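Local coordinates for protein 5-carboxyvanillate decarboxylase (Sphingomonas paucimobilis, PDB 4NG3) that probably removes a carboxyl group from 5-carboxyvanillate, working with a manganese ion bound at the mouth of an amidohydrolase-type barrel, at residues L4-E9 against V292-D297; D28-M33 against H174-S179; R238-H243 against L257-Y262. One frame throughout, in Å; residues are numbered along the deposited sequence.

Interaction 1 (L4-E9 against V292-D297); sequences LIATEE and VMWAID. With MN (manganese (II) ion), chain I; 1DF (4-hydroxy-3-methoxy-5-nitrobenzoic acid), chain J.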
loop_
_atom_site.group_PDB
_atom_site.type_symbol
_atom_site.label_atom_id
_atom_site.label_comp_id
_atom_site.label_asym_id
_atom_site.label_seq_id
_atom_site.Cartn_x
_atom_site.Cartn_y
_atom_site.Cartn_z
ATOM N N LEU A 4 -12.308 -8.203 26.164
ATOM C CA LEU A 4 -11.258 -8.111 25.158
ATOM C C LEU A 4 -11.020 -9.452 24.480
ATOM O O LEU A 4 -10.595 -10.409 25.126
ATOM C CB LEU A 4 -9.966 -7.580 25.788
ATOM C CG LEU A 4 -9.927 -6.062 26.003
ATOM C CD1 LEU A 4 -8.901 -5.673 27.066
ATOM C CD2 LEU A 4 -9.628 -5.354 24.696
ATOM N N ILE A 5 -11.327 -9.515 23.182
ATOM C CA ILE A 5 -11.059 -10.698 22.367
ATOM C C ILE A 5 -10.034 -10.347 21.301
ATOM O O ILE A 5 -10.329 -9.628 20.347
ATOM C CB ILE A 5 -12.350 -11.233 21.695
ATOM C CG1 ILE A 5 -13.372 -11.660 22.761
ATOM C CG2 ILE A 5 -12.023 -12.390 20.749
ATOM C CD1 ILE A 5 -14.714 -12.120 22.192
ATOM N N ALA A 6 -8.820 -10.862 21.463
ATOM C CA ALA A 6 -7.733 -10.548 20.540
ATOM C C ALA A 6 -7.813 -11.472 19.322
ATOM O O ALA A 6 -7.856 -12.691 19.479
ATOM C CB ALA A 6 -6.389 -10.691 21.259
ATOM N N THR A 7 -7.836 -10.909 18.110
ATOM C CA THR A 7 -8.218 -11.708 16.940
ATOM C C THR A 7 -7.103 -12.203 16.015
ATOM O O THR A 7 -7.395 -12.882 15.036
ATOM C CB THR A 7 -9.268 -10.974 16.060
ATOM O OG1 THR A 7 -8.783 -9.665 15.727
ATOM C CG2 THR A 7 -10.562 -10.842 16.801
ATOM N N GLU A 8 -5.846 -11.872 16.291
ATOM C CA GLU A 8 -4.771 -12.324 15.402
ATOM C C GLU A 8 -3.617 -12.915 16.200
ATOM O O GLU A 8 -2.481 -12.455 16.120
ATOM C CB GLU A 8 -4.271 -11.196 14.477
ATOM C CG GLU A 8 -3.427 -11.710 13.291
ATOM C CD GLU A 8 -2.813 -10.587 12.459
ATOM O OE1 GLU A 8 -3.568 -9.730 11.944
ATOM O OE2 GLU A 8 -1.572 -10.556 12.330
ATOM N N GLU A 9 -3.914 -13.954 16.964
ATOM C CA GLU A 9 -2.952 -14.442 17.933
ATOM C C GLU A 9 -2.328 -15.737 17.454
ATOM O O GLU A 9 -2.998 -16.763 17.322
ATOM C CB GLU A 9 -3.627 -14.581 19.290
ATOM C CG GLU A 9 -4.508 -13.368 19.632
ATOM C CD GLU A 9 -3.787 -12.042 19.370
ATOM O OE1 GLU A 9 -4.380 -11.131 18.739
ATOM O OE2 GLU A 9 -2.616 -11.923 19.794
ATOM N N VAL A 292 -14.699 -3.178 12.488
ATOM C CA VAL A 292 -13.343 -3.088 13.033
ATOM C C VAL A 292 -13.179 -3.909 14.319
ATOM O O VAL A 292 -13.970 -3.772 15.245
ATOM C CB VAL A 292 -12.928 -1.614 13.289
ATOM C CG1 VAL A 292 -11.461 -1.546 13.706
ATOM C CG2 VAL A 292 -13.158 -0.758 12.035
ATOM N N MET A 293 -12.152 -4.761 14.366
ATOM C CA MET A 293 -11.901 -5.622 15.527
ATOM C C MET A 293 -10.519 -5.377 16.095
ATOM O O MET A 293 -9.573 -5.085 15.370
ATOM C CB MET A 293 -12.014 -7.095 15.137
ATOM C CG MET A 293 -13.422 -7.532 14.804
ATOM S SD MET A 293 -13.513 -9.231 14.191
ATOM C CE MET A 293 -12.981 -8.992 12.489
ATOM N N TRP A 294 -10.411 -5.515 17.400
ATOM C CA TRP A 294 -9.133 -5.359 18.077
ATOM C C TRP A 294 -8.337 -6.650 17.973
ATOM O O TRP A 294 -8.911 -7.742 17.942
ATOM C CB TRP A 294 -9.393 -5.006 19.545
ATOM C CG TRP A 294 -8.163 -4.931 20.378
ATOM C CD1 TRP A 294 -7.209 -3.952 20.341
ATOM C CD2 TRP A 294 -7.747 -5.862 21.382
ATOM N NE1 TRP A 294 -6.219 -4.227 21.249
ATOM C CE2 TRP A 294 -6.529 -5.389 21.909
ATOM C CE3 TRP A 294 -8.282 -7.058 21.879
ATOM C CZ2 TRP A 294 -5.832 -6.064 22.910
ATOM C CZ3 TRP A 294 -7.598 -7.727 22.879
ATOM C CH2 TRP A 294 -6.384 -7.227 23.389
ATOM N N ALA A 295 -7.016 -6.530 17.929
ATOM C CA ALA A 295 -6.130 -7.679 18.007
ATOM C C ALA A 295 -4.804 -7.253 18.608
ATOM O O ALA A 295 -4.522 -6.058 18.714
ATOM C CB ALA A 295 -5.910 -8.286 16.628
ATOM N N ILE A 296 -3.980 -8.233 18.973
ATOM C CA ILE A 296 -2.668 -7.953 19.549
ATOM C C ILE A 296 -1.557 -8.281 18.578
ATOM O O ILE A 296 -0.609 -7.508 18.458
ATOM C CB ILE A 296 -2.409 -8.783 20.829
ATOM C CG1 ILE A 296 -3.424 -8.436 21.911
ATOM C CG2 ILE A 296 -0.960 -8.566 21.358
ATOM C CD1 ILE A 296 -3.407 -9.414 23.069
ATOM N N ASP A 297 -1.693 -9.416 17.887
ATOM C CA ASP A 297 -0.621 -9.998 17.065
ATOM C C ASP A 297 0.483 -10.621 17.941
ATOM O O ASP A 297 1.666 -10.603 17.575
ATOM C CB ASP A 297 -0.025 -8.949 16.100
ATOM C CG ASP A 297 0.270 -9.504 14.714
ATOM O OD1 ASP A 297 0.425 -10.736 14.560
ATOM O OD2 ASP A 297 0.368 -8.683 13.769
HETATM MN MN MN I . 0.290 -11.735 12.546
HETATM C C1 1DF J . 5.898 -11.181 12.202
HETATM C CO1 1DF J . 4.818 -10.297 12.278
HETATM C CO2 1DF J . 5.687 -12.523 11.922
HETATM C CM1 1DF J . 3.522 -10.779 12.077
HETATM C CM2 1DF J . 4.403 -12.988 11.724
HETATM O OM 1DF J . 4.128 -14.305 11.453
HETATM C CZ 1DF J . 3.330 -12.125 11.807
HETATM C CC 1DF J . 7.305 -10.745 12.399
HETATM C CV 1DF J . 5.074 -15.152 10.897
HETATM O O1 1DF J . 7.568 -9.687 13.021
HETATM O O2 1DF J . 8.236 -11.462 11.938
HETATM O O3 1DF J . 2.114 -12.713 12.021
HETATM N N 1DF J . 2.426 -9.879 11.835
HETATM O O11 1DF J . 1.194 -10.322 11.739
HETATM O O22 1DF J . 2.653 -8.612 11.721
HETATM O O HOH W 1 -11.754 -8.032 18.791
HETATM O O HOH W 2 -0.471 -13.309 13.939
#
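Ala6 and Ala295 bring their CA atoms to 4.1 Å where barrel strand 5-11 passes the chain just beyond strand 292-293, and a weak backbone bond from Thr7 N to Trp294 O joins the two. Thr7 also grips that carbonyl with its hydroxyl: a chi1 of 53° sets OG1 between the backbone N and the carbonyl carbon, and it donates to Trp294 O at 2.9 Å from above the carbonyl plane. Nearer the start of the strand, Leu4 CD2 lies over one face of the Trp294 indole, 3.6 Å from the centroid of the six-membered ring, while Ala6 is small enough for its CB to meet both that ring obliquely and Ile296 CD1 at 3.7 Å. The indole NE1 bonds to Ala306 O. Glu9 bends at chi2 (-47°), which brings OE1 back to accept from Glu8 N, from Ile296 N at 2.9 Å and from Asp297 N at 3.3 Å, holding the loop that carries Asp297. Glu8 stays extended and binds manganese with OE2, beside Asp297 OD1, the carboxylate planes 74° apart. Their second oxygens are held by Tyr172 and Ser272 (Glu8) and by His227 (Asp297). Glu8 OE2 and Asp297 OD1, only 3.0 Å apart, would probably repel without the cation; sharing it is likely to offset that repulsion, with His174, the nitrobenzoate ligand and a water completing the site.

Interaction 2 (D28-M33 against H174-S179); sequences DASLDM and HPRAPS. With MN (manganese (II) ion), chain I; 1DF (4-hydroxy-3-methoxy-5-nitrobenzoic acid), chain J.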
loop_
_atom_site.group_PDB
_atom_site.type_symbol
_atom_site.label_atom_id
_atom_site.label_comp_id
_atom_site.label_asym_id
_atom_site.label_seq_id
_atom_site.Cartn_x
_atom_site.Cartn_y
_atom_site.Cartn_z
ATOM N N ASP A 28 14.403 -23.983 -1.277
ATOM C CA ASP A 28 13.247 -23.119 -1.549
ATOM C C ASP A 28 13.654 -21.654 -1.728
ATOM O O ASP A 28 14.347 -21.082 -0.884
ATOM C CB ASP A 28 12.222 -23.239 -0.420
ATOM C CG ASP A 28 10.846 -22.689 -0.803
ATOM O OD1 ASP A 28 10.752 -21.826 -1.704
ATOM O OD2 ASP A 28 9.851 -23.140 -0.206
ATOM N N ALA A 29 13.197 -21.052 -2.825
ATOM C CA ALA A 29 13.508 -19.662 -3.133
ATOM C C ALA A 29 12.448 -18.670 -2.644
ATOM O O ALA A 29 12.625 -17.468 -2.802
ATOM C CB ALA A 29 13.733 -19.491 -4.628
ATOM N N SER A 30 11.359 -19.167 -2.062
ATOM C CA SER A 30 10.339 -18.286 -1.486
ATOM C C SER A 30 10.929 -17.260 -0.509
ATOM O O SER A 30 11.816 -17.575 0.285
ATOM C CB SER A 30 9.252 -19.088 -0.773
ATOM O OG SER A 30 8.325 -18.211 -0.142
ATOM N N LEU A 31 10.415 -16.038 -0.563
ATOM C CA LEU A 31 10.879 -14.987 0.334
ATOM C C LEU A 31 10.543 -15.302 1.802
ATOM O O LEU A 31 11.124 -14.723 2.709
ATOM C CB LEU A 31 10.304 -13.630 -0.094
ATOM C CG LEU A 31 10.836 -12.371 0.604
ATOM C CD1 LEU A 31 12.327 -12.204 0.367
ATOM C CD2 LEU A 31 10.069 -11.137 0.155
ATOM N N ASP A 32 9.620 -16.237 2.030
ATOM C CA ASP A 32 9.301 -16.668 3.393
ATOM C C ASP A 32 10.443 -17.428 4.052
ATOM O O ASP A 32 10.441 -17.644 5.275
ATOM C CB ASP A 32 8.049 -17.539 3.413
ATOM C CG ASP A 32 6.789 -16.733 3.237
ATOM O OD1 ASP A 32 6.430 -15.985 4.174
ATOM O OD2 ASP A 32 6.165 -16.841 2.165
ATOM N N MET A 33 11.416 -17.834 3.246
ATOM C CA MET A 33 12.564 -18.566 3.776
ATOM C C MET A 33 13.390 -17.705 4.724
ATOM O O MET A 33 14.122 -18.238 5.557
ATOM C CB MET A 33 13.439 -19.139 2.652
ATOM C CG MET A 33 12.805 -20.314 1.910
ATOM S SD MET A 33 12.474 -21.747 2.978
ATOM C CE MET A 33 14.113 -22.434 3.176
ATOM N N HIS A 174 -4.238 -13.676 6.443
ATOM C CA HIS A 174 -3.081 -13.151 7.160
ATOM C C HIS A 174 -1.922 -12.959 6.176
ATOM O O HIS A 174 -1.895 -13.585 5.106
ATOM C CB HIS A 174 -2.715 -14.139 8.277
ATOM C CG HIS A 174 -1.584 -13.692 9.151
ATOM N ND1 HIS A 174 -0.263 -13.879 8.810
ATOM C CD2 HIS A 174 -1.579 -13.074 10.357
ATOM C CE1 HIS A 174 0.509 -13.381 9.760
ATOM N NE2 HIS A 174 -0.265 -12.893 10.714
ATOM N N PRO A 175 -0.961 -12.080 6.506
ATOM C CA PRO A 175 0.148 -11.932 5.559
ATOM C C PRO A 175 1.110 -13.115 5.519
ATOM O O PRO A 175 1.143 -13.946 6.426
ATOM C CB PRO A 175 0.921 -10.740 6.123
ATOM C CG PRO A 175 -0.078 -9.959 6.887
ATOM C CD PRO A 175 -0.964 -11.001 7.517
ATOM N N ARG A 176 1.892 -13.151 4.451
ATOM C CA ARG A 176 3.158 -13.877 4.407
ATOM C C ARG A 176 4.056 -12.989 3.541
ATOM O O ARG A 176 3.604 -11.936 3.065
ATOM C CB ARG A 176 3.000 -15.278 3.810
ATOM C CG ARG A 176 2.526 -15.310 2.370
ATOM C CD ARG A 176 2.417 -16.739 1.828
ATOM N NE ARG A 176 3.713 -17.395 1.679
ATOM C CZ ARG A 176 3.894 -18.545 1.038
ATOM N NH1 ARG A 176 2.859 -19.173 0.490
ATOM N NH2 ARG A 176 5.110 -19.068 0.944
ATOM N N ALA A 177 5.311 -13.380 3.348
ATOM C CA ALA A 177 6.217 -12.570 2.544
ATOM C C ALA A 177 5.681 -12.443 1.118
ATOM O O ALA A 177 4.987 -13.339 0.621
ATOM C CB ALA A 177 7.658 -13.165 2.544
ATOM N N PRO A 178 5.984 -11.315 0.463
ATOM C CA PRO A 178 5.703 -11.097 -0.958
ATOM C C PRO A 178 6.007 -12.324 -1.806
ATOM O O PRO A 178 7.073 -12.929 -1.682
ATOM C CB PRO A 178 6.675 -9.978 -1.307
ATOM C CG PRO A 178 6.628 -9.117 -0.074
ATOM C CD PRO A 178 6.555 -10.107 1.089
ATOM N N SER A 179 5.053 -12.693 -2.651
ATOM C CA SER A 179 5.199 -13.838 -3.550
ATOM C C SER A 179 6.301 -13.616 -4.594
ATOM O O SER A 179 6.849 -12.510 -4.717
ATOM C CB SER A 179 3.874 -14.084 -4.272
ATOM O OG SER A 179 3.717 -13.150 -5.327
HETATM MN MN MN I . 0.290 -11.735 12.546
HETATM C C1 1DF J . 5.898 -11.181 12.202
HETATM C CO1 1DF J . 4.818 -10.297 12.278
HETATM C CO2 1DF J . 5.687 -12.523 11.922
HETATM C CM1 1DF J . 3.522 -10.779 12.077
HETATM C CM2 1DF J . 4.403 -12.988 11.724
HETATM O OM 1DF J . 4.128 -14.305 11.453
HETATM C CZ 1DF J . 3.330 -12.125 11.807
HETATM C CC 1DF J . 7.305 -10.745 12.399
HETATM C CV 1DF J . 5.074 -15.152 10.897
HETATM O O1 1DF J . 7.568 -9.687 13.021
HETATM O O2 1DF J . 8.236 -11.462 11.938
HETATM O O3 1DF J . 2.114 -12.713 12.021
HETATM N N 1DF J . 2.426 -9.879 11.835
HETATM O O11 1DF J . 1.194 -10.322 11.739
HETATM O O22 1DF J . 2.653 -8.612 11.721
HETATM O O HOH W 3 8.797 -15.090 -2.604
HETATM O O HOH W 4 6.346 -15.748 -0.197
HETATM O O HOH W 2 -0.471 -13.309 13.939
#
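Asp32 meets Arg176 and Ala177 with different oxygens of one carboxylate, dividing the work between side chain and backbone. OD1 accepts from Ala177 N at 3.0 Å in a nearly straight bond, on the syn side though well out of the carboxylate plane. OD2 takes both NE and NH2 of Arg176 in a side-on salt bridge, at 2.6 Å from NE and 2.8 Å from NH2; both nitrogens approach from the same face of the carboxylate, while the oxygen lies in the guanidinium plane. The arginine gets there by a bent path: with chi1 at 62° the chain leaves the backbone over its own N and C, and a bend at chi3 (-68°) brings the guanidinium back across the aspartate. Its NH1 goes to His146 O, which further fixes the group's rotation. A lysine in place of Asp32 would probably leave the Arg176 guanidinium facing a like charge and the Ala177 N-H without its acceptor.

Ser30 caps the chain entering helix 33-40, its OG accepting from Asp32 N, a bond that helps to set the backbone of the acid. Beside these polar groups Leu31 supplies the apolar half: its CB packs 3.8 Å from Ala177 CB, and CD2 lies 3.8 Å from Pro178 CD; small Ala177 and the rigid ring of Pro178 suit a close approach between loops. A water bridges Leu31 N and Pro178 O.

At the far end of 174-179, His174 ND1 donates to Pro175 O at 2.8 Å, on a lone pair, which probably limits the ring's rotation while NE2 binds manganese. The contact thus ties the loop between helices 14-23 and 33-40 to the loop leaving strand 171-174, with strand 140-144 beside Arg176 and helices 197-211 and 226-230 packed against Pro175.

Interaction 3 (R238-H243 against L257-Y262); sequences RLDYMH and LKPSEY. With 1DF (4-hydroxy-3-methoxy-5-nitrobenzoic acid), chain B; EDO (1,2-ethanediol), chain K.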
loop_
_atom_site.group_PDB
_atom_site.type_symbol
_atom_site.label_atom_id
_atom_site.label_comp_id
_atom_site.label_asym_id
_atom_site.label_seq_id
_atom_site.Cartn_x
_atom_site.Cartn_y
_atom_site.Cartn_z
ATOM N N ARG A 238 -10.066 6.119 -4.178
ATOM C CA ARG A 238 -9.309 5.963 -5.425
ATOM C C ARG A 238 -9.658 4.660 -6.123
ATOM O O ARG A 238 -9.774 4.631 -7.343
ATOM C CB ARG A 238 -7.796 6.026 -5.162
ATOM C CG ARG A 238 -6.887 6.123 -6.409
ATOM C CD ARG A 238 -5.645 6.922 -6.030
ATOM N NE ARG A 238 -4.501 6.813 -6.937
ATOM C CZ ARG A 238 -4.370 7.497 -8.067
ATOM N NH1 ARG A 238 -5.345 8.302 -8.479
ATOM N NH2 ARG A 238 -3.273 7.357 -8.804
ATOM N N LEU A 239 -9.823 3.591 -5.348
ATOM C CA LEU A 239 -10.278 2.312 -5.895
ATOM C C LEU A 239 -11.602 2.486 -6.634
ATOM O O LEU A 239 -11.785 1.968 -7.739
ATOM C CB LEU A 239 -10.441 1.279 -4.781
ATOM C CG LEU A 239 -9.132 0.720 -4.237
ATOM C CD1 LEU A 239 -9.402 -0.046 -2.952
ATOM C CD2 LEU A 239 -8.483 -0.173 -5.286
ATOM N N ASP A 240 -12.525 3.217 -6.015
ATOM C CA ASP A 240 -13.806 3.526 -6.637
ATOM C C ASP A 240 -13.669 4.432 -7.852
ATOM O O ASP A 240 -14.257 4.159 -8.899
ATOM C CB ASP A 240 -14.766 4.179 -5.633
ATOM C CG ASP A 240 -15.367 3.178 -4.662
ATOM O OD1 ASP A 240 -15.108 1.960 -4.818
ATOM O OD2 ASP A 240 -16.114 3.612 -3.753
ATOM N N TYR A 241 -12.911 5.518 -7.716
ATOM C CA TYR A 241 -12.852 6.487 -8.800
ATOM C C TYR A 241 -12.286 5.871 -10.071
ATOM O O TYR A 241 -12.840 6.051 -11.153
ATOM C CB TYR A 241 -12.086 7.782 -8.440
ATOM C CG TYR A 241 -12.142 8.723 -9.618
ATOM C CD1 TYR A 241 -13.220 9.588 -9.785
ATOM C CD2 TYR A 241 -11.180 8.671 -10.621
ATOM C CE1 TYR A 241 -13.312 10.396 -10.890
ATOM C CE2 TYR A 241 -11.273 9.471 -11.740
ATOM C CZ TYR A 241 -12.340 10.337 -11.865
ATOM O OH TYR A 241 -12.440 11.142 -12.980
ATOM N N MET A 242 -11.177 5.153 -9.930
ATOM C CA MET A 242 -10.453 4.622 -11.074
ATOM C C MET A 242 -11.056 3.341 -11.650
ATOM O O MET A 242 -10.549 2.811 -12.642
ATOM C CB MET A 242 -8.983 4.395 -10.690
ATOM C CG MET A 242 -8.198 5.698 -10.574
ATOM S SD MET A 242 -8.226 6.551 -12.160
ATOM C CE MET A 242 -7.347 8.075 -11.777
ATOM N N HIS A 243 -12.128 2.843 -11.041
ATOM C CA HIS A 243 -12.703 1.583 -11.489
ATOM C C HIS A 243 -13.280 1.689 -12.892
ATOM O O HIS A 243 -13.216 0.729 -13.657
ATOM C CB HIS A 243 -13.749 1.040 -10.511
ATOM C CG HIS A 243 -14.116 -0.387 -10.772
ATOM N ND1 HIS A 243 -15.418 -0.808 -10.925
ATOM C CD2 HIS A 243 -13.343 -1.489 -10.935
ATOM C CE1 HIS A 243 -15.434 -2.111 -11.149
ATOM N NE2 HIS A 243 -14.187 -2.547 -11.166
ATOM N N LEU A 257 -21.230 -4.164 -7.806
ATOM C CA LEU A 257 -20.999 -3.102 -6.813
ATOM C C LEU A 257 -19.715 -2.312 -7.107
ATOM O O LEU A 257 -18.924 -2.701 -7.966
ATOM C CB LEU A 257 -20.885 -3.686 -5.397
ATOM C CG LEU A 257 -21.974 -4.617 -4.842
ATOM C CD1 LEU A 257 -21.693 -4.956 -3.375
ATOM C CD2 LEU A 257 -23.351 -4.013 -5.003
ATOM N N LYS A 258 -19.521 -1.209 -6.384
ATOM C CA LYS A 258 -18.256 -0.478 -6.387
ATOM C C LYS A 258 -17.259 -1.241 -5.516
ATOM O O LYS A 258 -17.661 -1.924 -4.569
ATOM C CB LYS A 258 -18.449 0.921 -5.799
ATOM C CG LYS A 258 -19.442 1.805 -6.529
ATOM C CD LYS A 258 -19.521 3.180 -5.869
ATOM C CE LYS A 258 -20.467 4.100 -6.650
ATOM N NZ LYS A 258 -20.493 5.491 -6.113
ATOM N N PRO A 259 -15.956 -1.127 -5.824
ATOM C CA PRO A 259 -14.912 -1.781 -5.031
ATOM C C PRO A 259 -15.052 -1.530 -3.524
ATOM O O PRO A 259 -14.944 -2.486 -2.737
ATOM C CB PRO A 259 -13.625 -1.161 -5.592
ATOM C CG PRO A 259 -13.963 -0.976 -7.047
ATOM C CD PRO A 259 -15.397 -0.464 -7.017
ATOM N N SER A 260 -15.329 -0.287 -3.128
ATOM C CA SER A 260 -15.454 0.025 -1.703
ATOM C C SER A 260 -16.683 -0.633 -1.086
ATOM O O SER A 260 -16.711 -0.916 0.113
ATOM C CB SER A 260 -15.495 1.538 -1.456
ATOM O OG SER A 260 -16.761 2.088 -1.818
ATOM N N GLU A 261 -17.701 -0.874 -1.903
ATOM C CA GLU A 261 -18.915 -1.507 -1.411
ATOM C C GLU A 261 -18.683 -2.984 -1.115
ATOM O O GLU A 261 -19.225 -3.521 -0.145
ATOM C CB GLU A 261 -20.068 -1.276 -2.385
ATOM C CG GLU A 261 -20.401 0.205 -2.504
ATOM C CD GLU A 261 -21.374 0.523 -3.623
ATOM O OE1 GLU A 261 -21.578 -0.329 -4.518
ATOM O OE2 GLU A 261 -21.933 1.638 -3.608
ATOM N N TYR A 262 -17.853 -3.638 -1.929
ATOM C CA TYR A 262 -17.423 -4.994 -1.601
ATOM C C TYR A 262 -16.605 -4.992 -0.338
ATOM O O TYR A 262 -16.705 -5.905 0.486
ATOM C CB TYR A 262 -16.584 -5.597 -2.722
ATOM C CG TYR A 262 -17.378 -5.864 -3.958
ATOM C CD1 TYR A 262 -18.331 -6.877 -3.978
ATOM C CD2 TYR A 262 -17.179 -5.119 -5.111
ATOM C CE1 TYR A 262 -19.068 -7.126 -5.117
ATOM C CE2 TYR A 262 -17.916 -5.364 -6.250
ATOM C CZ TYR A 262 -18.858 -6.370 -6.240
ATOM O OH TYR A 262 -19.597 -6.620 -7.371
HETATM C C1 1DF B . -3.333 8.335 -15.079
HETATM C CO1 1DF B . -3.485 8.792 -13.773
HETATM C CO2 1DF B . -2.212 8.698 -15.815
HETATM C CM1 1DF B . -2.513 9.622 -13.217
HETATM C CM2 1DF B . -1.250 9.527 -15.249
HETATM O OM 1DF B . -0.127 9.908 -15.944
HETATM C CZ 1DF B . -1.398 9.988 -13.959
HETATM C CC 1DF B . -4.367 7.465 -15.703
HETATM C CV 1DF B . 0.274 9.203 -17.058
HETATM O O1 1DF B . -5.541 7.456 -15.248
HETATM O O2 1DF B . -4.078 6.762 -16.704
HETATM O O3 1DF B . -0.681 11.111 -13.612
HETATM N N 1DF B . -2.495 9.836 -11.808
HETATM O O11 1DF B . -1.631 10.660 -11.271
HETATM O O22 1DF B . -3.348 9.198 -11.059
HETATM C C1 EDO K . -13.159 7.126 -14.222
HETATM O O1 EDO K . -12.678 5.860 -13.750
HETATM C C2 EDO K . -14.343 7.596 -13.378
HETATM O O2 EDO K . -15.525 6.862 -13.719
#
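Asp240 grips the first turn of helix 259-266 through Ser260, and this fork is the tight part of the contact. OD1 accepts from Ser260 N at 2.8 Å, OD2 from Ser260 OG at a short 2.5 Å, and both oxygens use their syn lone pairs. A serine suits the place because its chi1 of 75° turns the hydroxyl to the same side as its own N-H, so one residue fills both oxygens. Pro259 wedges in next to it: lacking an N-H, it suits the first turn of a helix, where no backbone acceptor precedes it, and its CD slides past Asp240 OD1 at 3.3 Å. Pro259 CG lies over one face of the His243 imidazole, 4.0 Å from its centroid, in a CH-pi contact, while its CB meets Leu239 CB at 4.1 Å. Leu211 of helix 197-211 packs against both proline and histidine.

The solvent side is looser. Lys258, exposed at the N-cap position, brings only its aliphatic part near Asp240, CB lying 3.6 Å from OD1, and its extended chain carries NZ to 5.3 Å from OD2. Arg238, buried at the subunit interface, points away from this contact, its NH2 donating to a nitro oxygen of the ligand in the second subunit's active site. A carboxylate set against the N-terminal turn of a helix is probably stabilised by that helix end as well as by its two bonds.

Along the chain, interaction 1 spans nearly everything, joining the first strand of the eight-stranded parallel barrel to the last, and interactions 2 and 3 follow one another inside the loop it closes. The centres of interactions 1 and 2 are about 23 Å apart, yet their ends meet at the manganese ion and its ligand, since His174, at the end of strand 171-174, opens that segment. The centre of interaction 3 is about 27 Å from that of interaction 1 and 29 Å from that of interaction 2; it touches neither and lies on peripheral helices 236-241 and 259-266, the first of which packs on the second subunit. Barrel closure and an active-site loop therefore build one metal centre, while helix 236-241 reaches the partner's ligand site.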